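Concanavalin B (Canavalia ensiformis, PDB 6CAF) may act as a carbohydrate-binding seed protein, built on the chitinase fold of glycosyl hydrolase family 18. Local coordinates at residues A[26-31]-A[280-286]; A[208-214]-A[246-252]; A[64-69]-A[122-126]. One frame throughout, in Å; residues are numbered along the deposited sequence.

Contact 1 of 3, residues A[26-31]-A[280-286]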
loop_
_atom_site.group_PDB
_atom_site.type_symbol
_atom_site.label_atom_id
_atom_site.label_comp_id
_atom_site.label_asym_id
_atom_site.label_seq_id
_atom_site.Cartn_x
_atom_site.Cartn_y
_atom_site.Cartn_z
ATOM N N ASP A 26 18.332 5.142 5.977
ATOM C CA ASP A 26 18.931 4.142 6.885
ATOM C C ASP A 26 17.853 3.487 7.717
ATOM O O ASP A 26 16.651 3.786 7.610
ATOM C CB ASP A 26 19.963 4.801 7.788
ATOM C CG ASP A 26 19.355 5.877 8.687
ATOM O OD1 ASP A 26 18.114 6.119 8.585
ATOM O OD2 ASP A 26 20.163 6.524 9.513
ATOM N N ILE A 27 18.252 2.547 8.549
ATOM C CA ILE A 27 17.257 1.863 9.350
ATOM C C ILE A 27 16.525 2.828 10.283
ATOM O O ILE A 27 15.311 2.731 10.432
ATOM C CB ILE A 27 17.876 0.698 10.120
ATOM C CG1 ILE A 27 18.335 -0.371 9.124
ATOM C CG2 ILE A 27 16.882 0.143 11.120
ATOM C CD1 ILE A 27 19.267 -1.394 9.713
ATOM N N SER A 28 17.243 3.761 10.902
ATOM C CA SER A 28 16.618 4.677 11.860
ATOM C C SER A 28 15.495 5.523 11.248
ATOM O O SER A 28 14.590 5.968 11.967
ATOM C CB SER A 28 17.686 5.607 12.457
ATOM O OG SER A 28 18.156 6.495 11.455
ATOM N N SER A 29 15.564 5.757 9.932
ATOM C CA SER A 29 14.569 6.563 9.212
ATOM C C SER A 29 13.388 5.762 8.640
ATOM O O SER A 29 12.573 6.302 7.894
ATOM C CB SER A 29 15.245 7.313 8.067
ATOM O OG SER A 29 15.735 6.409 7.086
ATOM N N THR A 30 13.288 4.490 9.001
ATOM C CA THR A 30 12.179 3.641 8.611
ATOM C C THR A 30 10.832 4.354 8.783
ATOM O O THR A 30 10.510 4.828 9.871
ATOM C CB THR A 30 12.186 2.363 9.504
ATOM O OG1 THR A 30 13.312 1.542 9.180
ATOM C CG2 THR A 30 10.920 1.526 9.362
ATOM N N GLU A 31 10.030 4.341 7.730
ATOM C CA GLU A 31 8.626 4.730 7.796
ATOM C C GLU A 31 7.788 3.464 7.717
ATOM O O GLU A 31 8.143 2.563 6.971
ATOM C CB GLU A 31 8.280 5.693 6.649
ATOM C CG GLU A 31 9.021 7.027 6.739
ATOM C CD GLU A 31 8.758 7.976 5.562
ATOM O OE1 GLU A 31 8.298 7.534 4.489
ATOM O OE2 GLU A 31 9.044 9.168 5.728
ATOM N N LEU A 280 20.728 -0.180 0.803
ATOM C CA LEU A 280 19.970 0.248 1.958
ATOM C C LEU A 280 19.953 1.763 2.101
ATOM O O LEU A 280 18.908 2.364 2.299
ATOM C CB LEU A 280 20.615 -0.390 3.208
ATOM C CG LEU A 280 20.148 0.044 4.577
ATOM C CD1 LEU A 280 18.716 -0.396 4.732
ATOM C CD2 LEU A 280 20.987 -0.567 5.683
ATOM N N GLN A 281 21.127 2.380 2.007
ATOM C CA GLN A 281 21.226 3.777 2.337
ATOM C C GLN A 281 20.583 4.728 1.331
ATOM O O GLN A 281 20.322 5.870 1.675
ATOM C CB GLN A 281 22.696 4.170 2.571
ATOM C CG GLN A 281 23.368 3.404 3.716
ATOM C CD GLN A 281 22.644 3.539 5.055
ATOM O OE1 GLN A 281 22.010 4.559 5.349
ATOM N NE2 GLN A 281 22.761 2.509 5.886
ATOM N N THR A 282 20.357 4.267 0.105
ATOM C CA THR A 282 19.759 5.109 -0.898
ATOM C C THR A 282 18.371 4.680 -1.349
ATOM O O THR A 282 17.650 5.500 -1.862
ATOM C CB THR A 282 20.638 5.237 -2.144
ATOM O OG1 THR A 282 20.925 3.937 -2.654
ATOM C CG2 THR A 282 21.954 5.937 -1.790
ATOM N N ARG A 283 17.983 3.419 -1.147
ATOM C CA ARG A 283 16.737 2.929 -1.713
ATOM C C ARG A 283 15.684 2.570 -0.680
ATOM O O ARG A 283 14.511 2.539 -1.005
ATOM C CB ARG A 283 16.977 1.726 -2.625
ATOM C CG ARG A 283 17.925 2.023 -3.765
ATOM C CD ARG A 283 17.466 3.134 -4.691
ATOM N NE ARG A 283 16.141 2.912 -5.226
ATOM C CZ ARG A 283 15.890 2.129 -6.275
ATOM N NH1 ARG A 283 16.875 1.488 -6.900
ATOM N NH2 ARG A 283 14.644 1.964 -6.693
ATOM N N TYR A 284 16.099 2.216 0.549
ATOM C CA TYR A 284 15.161 1.709 1.536
ATOM C C TYR A 284 14.386 2.850 2.197
ATOM O O TYR A 284 14.979 3.750 2.823
ATOM C CB TYR A 284 15.904 0.917 2.598
ATOM C CG TYR A 284 15.114 0.581 3.822
ATOM C CD1 TYR A 284 14.180 -0.433 3.829
ATOM C CD2 TYR A 284 15.291 1.291 4.984
ATOM C CE1 TYR A 284 13.432 -0.719 4.962
ATOM C CE2 TYR A 284 14.555 1.020 6.115
ATOM C CZ TYR A 284 13.644 0.011 6.110
ATOM O OH TYR A 284 12.901 -0.284 7.226
ATOM N N ALA A 285 13.056 2.782 2.096
ATOM C CA ALA A 285 12.180 3.758 2.691
ATOM C C ALA A 285 11.479 3.275 3.955
ATOM O O ALA A 285 11.055 4.083 4.795
ATOM C CB ALA A 285 11.135 4.196 1.677
ATOM N N GLY A 286 11.302 1.964 4.093
ATOM C CA GLY A 286 10.567 1.466 5.249
ATOM C C GLY A 286 9.855 0.176 4.942
ATOM O O GLY A 286 10.257 -0.606 4.060
HETATM O O HOH W 1 17.551 4.414 3.412
HETATM O O HOH W 2 20.254 6.853 4.502
HETATM O O HOH W 3 21.410 1.773 8.885
HETATM O O HOH W 4 14.706 4.838 5.517
#

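Contact 2 of 3, residues A[208-214]-A[246-252]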
loop_
_atom_site.group_PDB
_atom_site.type_symbol
_atom_site.label_atom_id
_atom_site.label_comp_id
_atom_site.label_asym_id
_atom_site.label_seq_id
_atom_site.Cartn_x
_atom_site.Cartn_y
_atom_site.Cartn_z
ATOM N N TYR A 208 6.273 5.206 -4.816
ATOM C CA TYR A 208 6.681 4.202 -3.856
ATOM C C TYR A 208 6.310 2.824 -4.373
ATOM O O TYR A 208 5.220 2.649 -4.947
ATOM C CB TYR A 208 5.953 4.366 -2.535
ATOM C CG TYR A 208 6.127 5.649 -1.803
ATOM C CD1 TYR A 208 7.349 6.258 -1.690
ATOM C CD2 TYR A 208 5.051 6.187 -1.102
ATOM C CE1 TYR A 208 7.502 7.437 -0.947
ATOM C CE2 TYR A 208 5.186 7.315 -0.310
ATOM C CZ TYR A 208 6.410 7.972 -0.267
ATOM O OH TYR A 208 6.497 9.104 0.527
ATOM N N ILE A 209 7.183 1.857 -4.100
ATOM C CA ILE A 209 6.916 0.467 -4.415
ATOM C C ILE A 209 7.031 -0.336 -3.124
ATOM O O ILE A 209 8.070 -0.317 -2.459
ATOM C CB ILE A 209 7.928 -0.082 -5.442
ATOM C CG1 ILE A 209 7.964 0.777 -6.708
ATOM C CG2 ILE A 209 7.655 -1.533 -5.744
ATOM C CD1 ILE A 209 6.718 0.719 -7.522
ATOM N N PHE A 210 5.943 -1.014 -2.774
ATOM C CA PHE A 210 5.838 -1.840 -1.585
ATOM C C PHE A 210 5.882 -3.306 -2.024
ATOM O O PHE A 210 4.878 -3.858 -2.455
ATOM C CB PHE A 210 4.513 -1.528 -0.875
ATOM C CG PHE A 210 4.424 -0.143 -0.319
ATOM C CD1 PHE A 210 3.994 0.915 -1.090
ATOM C CD2 PHE A 210 4.798 0.113 0.988
ATOM C CE1 PHE A 210 3.912 2.185 -0.565
ATOM C CE2 PHE A 210 4.721 1.390 1.514
ATOM C CZ PHE A 210 4.311 2.440 0.723
ATOM N N VAL A 211 7.060 -3.908 -1.977
ATOM C CA VAL A 211 7.223 -5.238 -2.522
ATOM C C VAL A 211 6.730 -6.261 -1.508
ATOM O O VAL A 211 7.174 -6.266 -0.358
ATOM C CB VAL A 211 8.688 -5.481 -2.858
ATOM C CG1 VAL A 211 8.871 -6.887 -3.421
ATOM C CG2 VAL A 211 9.208 -4.464 -3.862
ATOM N N ARG A 212 5.844 -7.144 -1.951
ATOM C CA ARG A 212 5.238 -8.120 -1.051
ATOM C C ARG A 212 6.112 -9.353 -0.897
ATOM O O ARG A 212 6.058 -10.288 -1.702
ATOM C CB ARG A 212 3.840 -8.491 -1.546
ATOM C CG ARG A 212 2.880 -7.332 -1.517
ATOM C CD ARG A 212 1.466 -7.708 -1.898
ATOM N NE ARG A 212 1.301 -7.732 -3.319
ATOM C CZ ARG A 212 1.199 -8.812 -4.077
ATOM N NH1 ARG A 212 1.234 -10.011 -3.556
ATOM N NH2 ARG A 212 1.068 -8.664 -5.373
ATOM N N PHE A 213 6.936 -9.313 0.135
ATOM C CA PHE A 213 7.892 -10.384 0.402
ATOM C C PHE A 213 7.245 -11.477 1.265
ATOM O O PHE A 213 7.697 -11.780 2.358
ATOM C CB PHE A 213 9.156 -9.835 1.107
ATOM C CG PHE A 213 10.022 -8.958 0.231
ATOM C CD1 PHE A 213 10.845 -9.506 -0.733
ATOM C CD2 PHE A 213 10.030 -7.601 0.390
ATOM C CE1 PHE A 213 11.673 -8.712 -1.507
ATOM C CE2 PHE A 213 10.843 -6.815 -0.378
ATOM C CZ PHE A 213 11.639 -7.368 -1.350
ATOM N N TYR A 214 6.169 -12.075 0.765
ATOM C CA TYR A 214 5.522 -13.138 1.505
ATOM C C TYR A 214 4.618 -13.891 0.550
ATOM O O TYR A 214 4.319 -13.422 -0.563
ATOM C CB TYR A 214 4.746 -12.574 2.723
ATOM C CG TYR A 214 3.679 -11.539 2.416
ATOM C CD1 TYR A 214 4.002 -10.228 2.251
ATOM C CD2 TYR A 214 2.329 -11.874 2.391
ATOM C CE1 TYR A 214 3.031 -9.280 1.968
ATOM C CE2 TYR A 214 1.346 -10.912 2.191
ATOM C CZ TYR A 214 1.707 -9.612 1.946
ATOM O OH TYR A 214 0.733 -8.655 1.701
ATOM N N ASN A 246 12.629 4.815 -2.451
ATOM C CA ASN A 246 11.276 4.545 -2.904
ATOM C C ASN A 246 10.844 3.095 -2.749
ATOM O O ASN A 246 9.761 2.769 -3.215
ATOM C CB ASN A 246 11.071 5.018 -4.341
ATOM C CG ASN A 246 12.052 4.423 -5.333
ATOM O OD1 ASN A 246 12.760 3.462 -5.050
ATOM N ND2 ASN A 246 12.080 5.012 -6.548
ATOM N N LEU A 247 11.662 2.276 -2.077
ATOM C CA LEU A 247 11.377 0.857 -1.928
ATOM C C LEU A 247 11.061 0.517 -0.485
ATOM O O LEU A 247 11.793 0.881 0.438
ATOM C CB LEU A 247 12.524 -0.003 -2.393
ATOM C CG LEU A 247 12.946 0.093 -3.822
ATOM C CD1 LEU A 247 14.069 -0.903 -4.085
ATOM C CD2 LEU A 247 11.775 -0.158 -4.718
ATOM N N PHE A 248 9.954 -0.196 -0.321
ATOM C CA PHE A 248 9.536 -0.665 0.970
ATOM C C PHE A 248 9.398 -2.175 0.941
ATOM O O PHE A 248 9.054 -2.740 -0.109
ATOM C CB PHE A 248 8.157 -0.135 1.337
ATOM C CG PHE A 248 8.050 1.341 1.527
ATOM C CD1 PHE A 248 8.048 2.198 0.443
ATOM C CD2 PHE A 248 7.857 1.878 2.806
ATOM C CE1 PHE A 248 7.867 3.553 0.616
ATOM C CE2 PHE A 248 7.704 3.244 2.983
ATOM C CZ PHE A 248 7.680 4.071 1.870
ATOM N N LEU A 249 9.612 -2.814 2.093
ATOM C CA LEU A 249 9.252 -4.223 2.245
ATOM C C LEU A 249 7.849 -4.317 2.805
ATOM O O LEU A 249 7.591 -3.846 3.926
ATOM C CB LEU A 249 10.170 -4.963 3.212
ATOM C CG LEU A 249 11.638 -5.002 2.845
ATOM C CD1 LEU A 249 12.365 -3.804 3.451
ATOM C CD2 LEU A 249 12.267 -6.274 3.392
ATOM N N GLU A 250 6.932 -4.942 2.065
ATOM C CA GLU A 250 5.619 -5.266 2.608
ATOM C C GLU A 250 5.687 -6.668 3.188
ATOM O O GLU A 250 6.105 -7.612 2.509
ATOM C CB GLU A 250 4.502 -5.159 1.580
ATOM C CG GLU A 250 3.168 -5.481 2.192
ATOM C CD GLU A 250 2.016 -5.290 1.250
ATOM O OE1 GLU A 250 1.990 -4.223 0.606
ATOM O OE2 GLU A 250 1.090 -6.132 1.238
ATOM N N LEU A 251 5.288 -6.762 4.449
ATOM C CA LEU A 251 5.466 -7.967 5.238
ATOM C C LEU A 251 4.186 -8.261 6.003
ATOM O O LEU A 251 3.402 -7.354 6.324
ATOM C CB LEU A 251 6.582 -7.722 6.256
ATOM C CG LEU A 251 7.979 -7.488 5.662
ATOM C CD1 LEU A 251 8.945 -7.029 6.743
ATOM C CD2 LEU A 251 8.435 -8.727 4.941
ATOM N N PRO A 252 3.987 -9.533 6.346
ATOM C CA PRO A 252 2.852 -9.870 7.194
ATOM C C PRO A 252 3.162 -9.543 8.643
ATOM O O PRO A 252 4.278 -9.764 9.102
ATOM C CB PRO A 252 2.711 -11.379 7.003
ATOM C CG PRO A 252 4.059 -11.847 6.630
ATOM C CD PRO A 252 4.777 -10.718 5.974
#

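Contact 3 of 3, residues A[64-69]-A[122-126]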
loop_
_atom_site.group_PDB
_atom_site.type_symbol
_atom_site.label_atom_id
_atom_site.label_comp_id
_atom_site.label_asym_id
_atom_site.label_seq_id
_atom_site.Cartn_x
_atom_site.Cartn_y
_atom_site.Cartn_z
ATOM N N PHE A 64 -14.476 -2.719 -9.759
ATOM C CA PHE A 64 -14.488 -1.722 -10.807
ATOM C C PHE A 64 -14.117 -2.400 -12.110
ATOM O O PHE A 64 -13.532 -3.482 -12.094
ATOM C CB PHE A 64 -13.622 -0.499 -10.470
ATOM C CG PHE A 64 -12.177 -0.791 -10.216
ATOM C CD1 PHE A 64 -11.278 -0.898 -11.251
ATOM C CD2 PHE A 64 -11.697 -0.876 -8.920
ATOM C CE1 PHE A 64 -9.947 -1.125 -11.032
ATOM C CE2 PHE A 64 -10.354 -1.104 -8.689
ATOM C CZ PHE A 64 -9.486 -1.221 -9.742
ATOM N N GLY A 65 -14.425 -1.753 -13.233
ATOM C CA GLY A 65 -14.246 -2.341 -14.544
ATOM C C GLY A 65 -15.192 -1.692 -15.500
ATOM O O GLY A 65 -15.870 -0.737 -15.165
ATOM N N CYS A 66 -15.222 -2.210 -16.721
ATOM C CA CYS A 66 -15.758 -1.485 -17.858
ATOM C C CYS A 66 -17.117 -0.853 -17.654
ATOM O O CYS A 66 -17.394 0.292 -18.079
ATOM C CB CYS A 66 -15.852 -2.400 -19.120
ATOM S SG CYS A 66 -14.288 -3.118 -19.666
ATOM N N GLU A 67 -18.027 -1.568 -17.046
ATOM C CA GLU A 67 -19.392 -1.018 -16.988
ATOM C C GLU A 67 -19.728 -0.466 -15.608
ATOM O O GLU A 67 -20.889 -0.216 -15.304
ATOM C CB GLU A 67 -20.419 -2.057 -17.410
ATOM C CG GLU A 67 -20.328 -2.444 -18.883
ATOM C CD GLU A 67 -20.464 -1.250 -19.814
ATOM O OE1 GLU A 67 -21.559 -1.076 -20.398
ATOM O OE2 GLU A 67 -19.480 -0.484 -19.958
ATOM N N ILE A 68 -18.711 -0.268 -14.795
ATOM C CA ILE A 68 -18.916 0.283 -13.463
ATOM C C ILE A 68 -18.544 1.772 -13.498
ATOM O O ILE A 68 -17.387 2.171 -13.380
ATOM C CB ILE A 68 -18.132 -0.509 -12.434
ATOM C CG1 ILE A 68 -18.581 -1.991 -12.507
ATOM C CG2 ILE A 68 -18.382 0.083 -11.059
ATOM C CD1 ILE A 68 -17.944 -2.909 -11.505
ATOM N N ARG A 69 -19.567 2.592 -13.707
ATOM C CA ARG A 69 -19.377 4.000 -13.976
ATOM C C ARG A 69 -18.938 4.752 -12.710
ATOM O O ARG A 69 -18.152 5.708 -12.767
ATOM C CB ARG A 69 -20.684 4.571 -14.562
ATOM C CG ARG A 69 -20.703 6.051 -14.874
ATOM C CD ARG A 69 -20.229 6.274 -16.283
ATOM N NE ARG A 69 -20.278 7.668 -16.692
ATOM C CZ ARG A 69 -19.353 8.224 -17.454
ATOM N NH1 ARG A 69 -18.311 7.493 -17.870
ATOM N NH2 ARG A 69 -19.450 9.489 -17.783
ATOM N N TYR A 122 -11.442 3.438 -20.244
ATOM C CA TYR A 122 -11.908 3.332 -18.876
ATOM C C TYR A 122 -10.826 3.760 -17.894
ATOM O O TYR A 122 -11.113 4.292 -16.825
ATOM C CB TYR A 122 -12.396 1.938 -18.540
ATOM C CG TYR A 122 -13.035 1.831 -17.171
ATOM C CD1 TYR A 122 -14.293 2.327 -16.928
ATOM C CD2 TYR A 122 -12.349 1.241 -16.114
ATOM C CE1 TYR A 122 -14.875 2.231 -15.676
ATOM C CE2 TYR A 122 -12.918 1.146 -14.861
ATOM C CZ TYR A 122 -14.182 1.633 -14.658
ATOM O OH TYR A 122 -14.750 1.459 -13.412
ATOM N N ALA A 123 -9.571 3.504 -18.242
ATOM C CA ALA A 123 -8.494 3.954 -17.372
ATOM C C ALA A 123 -8.565 5.455 -17.156
ATOM O O ALA A 123 -8.300 5.928 -16.051
ATOM C CB ALA A 123 -7.145 3.549 -17.957
ATOM N N LYS A 124 -8.884 6.218 -18.209
ATOM C CA LYS A 124 -9.076 7.655 -18.029
ATOM C C LYS A 124 -10.314 7.965 -17.188
ATOM O O LYS A 124 -10.259 8.776 -16.249
ATOM C CB LYS A 124 -9.131 8.356 -19.386
ATOM C CG LYS A 124 -9.437 9.837 -19.337
ATOM C CD LYS A 124 -8.445 10.594 -18.480
ATOM C CE LYS A 124 -8.671 12.088 -18.604
ATOM N NZ LYS A 124 -7.833 12.841 -17.636
ATOM N N ASP A 125 -11.423 7.301 -17.472
ATOM C CA ASP A 125 -12.648 7.508 -16.704
ATOM C C ASP A 125 -12.368 7.236 -15.206
ATOM O O ASP A 125 -12.799 7.985 -14.321
ATOM C CB ASP A 125 -13.761 6.538 -17.136
ATOM C CG ASP A 125 -14.344 6.777 -18.494
ATOM O OD1 ASP A 125 -14.147 7.836 -19.079
ATOM O OD2 ASP A 125 -15.074 5.856 -18.936
ATOM N N LEU A 126 -11.693 6.129 -14.907
ATOM C CA LEU A 126 -11.428 5.750 -13.538
ATOM C C LEU A 126 -10.454 6.727 -12.883
ATOM O O LEU A 126 -10.626 7.083 -11.711
ATOM C CB LEU A 126 -10.908 4.307 -13.490
ATOM C CG LEU A 126 -10.682 3.729 -12.105
ATOM C CD1 LEU A 126 -11.945 3.682 -11.281
ATOM C CD2 LEU A 126 -10.038 2.353 -12.187
HETATM O O HOH W 5 -16.964 4.979 -17.141
#

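Contact 1 of 3, residues A[26-31]-A[280-286]
The hydroxyl of Y284 donates a hydrogen bond to T30, OH to OG1 at 2.7 Å. T30 OG1 comes in at the edge of the ring, in its plane, and in turn donates to I27 O at 2.6 Å. With T30 OG1 beside the backbone N (chi1 -69°), the methyl CG2 is left to rest against Y284 OH, 3.4 Å away. Without its hydroxyl, as with an alanine at T30, the Y284 hydroxyl would probably lose this acceptor and I27 O one of its two donors. Just beyond, E31 N hydrogen-bonds to A285 O at 3.1 Å. This begins the parallel pairing of strand 31-36 with strand 284-290, first and last strands of the TIM barrel, so the bond helps close the barrel. G286 sits opposite E31. It has no side chain, and G286 CA can come within 3.2 Å of E31 O. The other end is looser and wetter. D26 and Q281 meet by CB and OE1 at 3.2 Å, while one water joins D26 N to L280 O and Y284 O. A second water links D26 N to Q281 O and OE1. I27 CG1 only grazes L280 CD2 at 4.3 Å.

Contact 2 of 3, residues A[208-214]-A[246-252]
E250 reaches from strand 247-252 across to V211, R212 and Y214, and each step of its side chain meets something. E250 CB lies 3.5 Å from V211 O. CG stands anti to the backbone N (chi1 -179°) and passes Y214 CE1. CD comes beside R212 CG, the two side chains running the same way. At the tip, E250 OE2 takes a hydrogen bond from Y214 OH at 2.6 Å, on its anti lone pair. OE1 accepts from the hydroxyl of Y35, so both carboxylate oxygens are held. The guanidinium of R212 does not touch this carboxylate; its NE bonds to A187 O.

The backbones pair as neighbouring parallel strands of the TIM barrel, joined through helix 227-239 as a beta-alpha-beta unit. Five backbone hydrogen bonds, from I209 N to N246 O at one end to F213 N to E250 O at the other, join them. The short strand axes cross at -35°.

On the E250 face, F248 lies in an offset stack with F210, centroids 4.1 Å apart and planes at 23°. F210 CE2 lies over the F248 ring, 3.3 Å from F248 CG. The edge of F248 also points at the face of Y208 in a T-shaped pair, with F248 CE1 3.6 Å from Y208 CD1. On the I209 and V211 face, I209 CB meets L247 CD2 at 3.9 Å. F213 sets CE2 against L249 CG at 3.8 Å. Past the end of strand 208-212, Y214 CB packs on P252 CD, and P252 N lies over one face of the tyrosine ring.

Contact 3 of 3, residues A[64-69]-A[122-126]
The hydroxyl of Y122 is gripped twice by the loop 64-69. Y122 OH donates to I68 O at 2.7 Å, in the carbonyl plane. Y122 OH also accepts from G65 N at 3.2 Å, with an angle of 155° at the hydrogen. The two bonds tie both ends of the type I beta turn from G65 to I68 to one side-chain atom. The turn closes on itself through I68 N to G65 O. The Y122 side chain leaves the helix with CG anti to the backbone N (chi1 -173°), which carries the ring toward the turn. G65 O lies over one face of the ring, 3.0 Å from Y122 CZ, and C66 CA covers the same face. I68 O sits at the ring edge.

One helical turn further on, L126 CD2 touches F64 CD1 at 3.6 Å. These two side chains cross at about a right angle. F64 CB also lies 3.7 Å from Y122 OH.

The outer part is looser. R69 NH1 and D125 OD2 form only a long salt bridge, 3.8 Å apart, with the guanidinium and carboxylate planes at 87°. A water fills in between them: it accepts from R69 NH1 and donates to D125 OD2.

C66 gives the turn a covalent tie as well, through its disulfide to C118, just before helix 120-135. The turn follows strand 55-64 of the barrel and packs on the first part of that helix. P71 touches F64, Y122 and L126, and W164 of helix 164-178 touches F64.

Contacts 1 and 2 are close in the barrel sheet, their centres 12 Å apart. Strands 284-290 of contact 1 and 247-252 of contact 2 are neighbours: A285 N lies 2.8 Å from L247 O, probably hydrogen-bonded, and A285 CB packs on F248 CZ at 3.5 Å. R283 NH2 probably bonds to N246 OD1 as well. Contact 3 stands apart. Its centre is about 27 Å from that of contact 2 and about 36 Å from that of contact 1. Contacts 1 and 3 lie on opposite sides of the chain's centre. Contact 1 joins the modelled N-terminus to a segment 249 residues on, so both other contacts are nested inside its loop. Contact 2 is the deepest, 8 Å from the chain's centre.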